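Local coordinates for bile acid 7a-dehydratase, BaiE (Clostridium hiranonis DSM 13275, PDB 4L8P), which probably catalyses the 7-alpha-dehydration of bile acids, removing water from the steroid nucleus, as a SnoaL-like enzyme, at residues R51-K56 with S100-H105. Numbering follows the deposited sequence.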
loop_
_atom_site.group_PDB
_atom_site.type_symbol
_atom_site.label_atom_id
_atom_site.label_comp_id
_atom_site.label_asym_id
_atom_site.label_seq_id
_atom_site.Cartn_x
_atom_site.Cartn_y
_atom_site.Cartn_z
ATOM N N ARG A 51 10.661 -2.192 -6.707
ATOM C CA ARG A 51 10.598 -3.229 -7.719
ATOM C C ARG A 51 11.998 -3.579 -8.246
ATOM O O ARG A 51 12.345 -4.756 -8.390
ATOM C CB ARG A 51 9.633 -2.785 -8.836
ATOM C CG ARG A 51 9.540 -3.693 -10.028
ATOM C CD ARG A 51 8.402 -3.230 -10.956
ATOM N NE ARG A 51 8.488 -1.841 -11.425
ATOM C CZ ARG A 51 9.266 -1.412 -12.435
ATOM N NH1 ARG A 51 10.084 -2.247 -13.078
ATOM N NH2 ARG A 51 9.243 -0.130 -12.787
ATOM N N CYS A 52 12.815 -2.565 -8.519
ATOM C CA CYS A 52 14.179 -2.812 -8.992
ATOM C C CYS A 52 15.074 -3.407 -7.892
ATOM O O CYS A 52 15.928 -4.258 -8.183
ATOM C CB CYS A 52 14.797 -1.547 -9.549
ATOM S SG CYS A 52 13.998 -0.969 -11.060
ATOM N N LEU A 53 14.882 -2.953 -6.653
ATOM C CA LEU A 53 15.638 -3.462 -5.517
ATOM C C LEU A 53 15.416 -4.967 -5.345
ATOM O O LEU A 53 16.362 -5.750 -5.265
ATOM C CB LEU A 53 15.235 -2.720 -4.242
ATOM C CG LEU A 53 15.864 -3.141 -2.903
ATOM C CD1 LEU A 53 17.361 -2.911 -2.942
ATOM C CD2 LEU A 53 15.254 -2.362 -1.774
ATOM N N ASP A 54 14.145 -5.356 -5.276
ATOM C CA ASP A 54 13.807 -6.758 -5.044
ATOM C C ASP A 54 14.013 -7.613 -6.279
ATOM O O ASP A 54 14.366 -8.796 -6.170
ATOM C CB ASP A 54 12.404 -6.851 -4.489
ATOM C CG ASP A 54 12.287 -6.244 -3.105
ATOM O OD1 ASP A 54 13.277 -6.243 -2.328
ATOM O OD2 ASP A 54 11.193 -5.748 -2.806
ATOM N N GLY A 55 13.848 -7.021 -7.449
ATOM C CA GLY A 55 14.180 -7.723 -8.690
ATOM C C GLY A 55 15.665 -7.786 -8.984
ATOM O O GLY A 55 16.051 -8.488 -9.915
ATOM N N LYS A 56 16.498 -7.108 -8.185
ATOM C CA LYS A 56 17.960 -7.044 -8.389
ATOM C C LYS A 56 18.339 -6.458 -9.769
ATOM O O LYS A 56 19.304 -6.906 -10.413
ATOM C CB LYS A 56 18.629 -8.420 -8.161
ATOM C CG LYS A 56 18.278 -9.043 -6.809
ATOM C CD LYS A 56 18.983 -10.365 -6.557
ATOM C CE LYS A 56 18.387 -11.075 -5.342
ATOM N NZ LYS A 56 18.654 -10.368 -4.065
ATOM N N SER A 100 14.408 -10.935 -1.334
ATOM C CA SER A 100 13.963 -9.781 -0.536
ATOM C C SER A 100 12.599 -9.293 -1.001
ATOM O O SER A 100 12.244 -9.387 -2.185
ATOM C CB SER A 100 14.968 -8.626 -0.593
ATOM O OG SER A 100 15.096 -8.116 -1.909
HETATM N N MSE A 101 11.835 -8.779 -0.048
HETATM C CA MSE A 101 10.567 -8.105 -0.323
HETATM C C MSE A 101 10.502 -6.881 0.559
HETATM O O MSE A 101 10.326 -7.001 1.771
HETATM C CB MSE A 101 9.385 -9.070 -0.116
HETATM C CG MSE A 101 9.195 -10.014 -1.318
HETATM SE SE MSE A 101 7.976 -11.511 -0.933
HETATM C CE MSE A 101 6.400 -10.338 -0.728
ATOM N N HIS A 102 10.624 -5.696 -0.053
ATOM C CA HIS A 102 10.477 -4.403 0.624
ATOM C C HIS A 102 9.167 -3.804 0.165
ATOM O O HIS A 102 9.022 -3.398 -1.002
ATOM C CB HIS A 102 11.637 -3.481 0.221
ATOM C CG HIS A 102 12.957 -3.949 0.706
ATOM N ND1 HIS A 102 13.695 -4.897 0.038
ATOM C CD2 HIS A 102 13.694 -3.582 1.787
ATOM C CE1 HIS A 102 14.804 -5.139 0.715
ATOM N NE2 HIS A 102 14.847 -4.328 1.763
HETATM N N MSE A 103 8.195 -3.800 1.071
HETATM C CA MSE A 103 6.800 -3.476 0.767
HETATM C C MSE A 103 6.463 -2.142 1.409
HETATM O O MSE A 103 6.407 -2.020 2.641
HETATM C CB MSE A 103 5.915 -4.612 1.275
HETATM C CG MSE A 103 6.206 -5.879 0.452
HETATM SE SE MSE A 103 5.399 -7.467 1.300
HETATM C CE MSE A 103 6.691 -7.602 2.750
ATOM N N GLY A 104 6.271 -1.120 0.569
ATOM C CA GLY A 104 5.911 0.205 1.026
ATOM C C GLY A 104 4.404 0.349 1.175
ATOM O O GLY A 104 3.593 -0.165 0.342
ATOM N N HIS A 105 4.034 1.072 2.226
ATOM C CA HIS A 105 2.647 1.392 2.541
ATOM C C HIS A 105 2.472 2.866 2.888
ATOM O O HIS A 105 3.426 3.548 3.342
ATOM C CB HIS A 105 2.127 0.619 3.755
ATOM C CG HIS A 105 2.402 -0.835 3.727
ATOM N ND1 HIS A 105 3.651 -1.360 3.977
ATOM C CD2 HIS A 105 1.591 -1.887 3.471
ATOM C CE1 HIS A 105 3.593 -2.674 3.894
ATOM N NE2 HIS A 105 2.362 -3.009 3.579
HETATM O O HOH W 1 17.113 -8.010 -3.670
HETATM O O HOH W 2 13.750 -10.580 -4.149
#
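Asp-54, near the C-terminal end of helix 22-55, meets His-102 through both carboxylate oxygens. ND1 of His-102 donates to OD1 of Asp-54 at 2.8 Å, nearly straight at 169°. The bond uses the syn lone pair and lies in the imidazole plane, and ring and carboxylate planes are 17° apart. The backbone N of His-102 reaches OD2 of Asp-54 at 2.8 Å, on the syn side but tilted out of the carboxylate plane, so one residue grips both oxygens. OG of Ser-100 donates to OD1 of Asp-54 at 2.6 Å, on the anti side and likewise tilted from that plane, which fixes the carboxylate's rotation further. With chi1 at 64°, OG stands between the Ser-100 backbone N and carbonyl carbon and reaches the acid. CD2 of Leu-53 sits over one face of the His-102 imidazole, 3.6 Å from its centroid, a CH-pi contact.

Farther out, water 1 donates to Ser-100 OG and Leu-53 O and accepts from Lys-56 NZ, while water 2 joins Asp-54 O to Ser-100 N. Tyr-122 OH of a second subunit hydrogen-bonds OD2 of Asp-54, tying the carboxylate to the trimer interface.

The contact anchors the helix end against strand 98-111, outermost in this chain's curved SnoaL-like sheet. A pentaethylene glycol, probably from crystallisation, lies about 4 Å from the His-102 side chain and may mark a pocket. Four bonds hold the carboxylate, and its bond to ND1 fixes the imidazole's orientation.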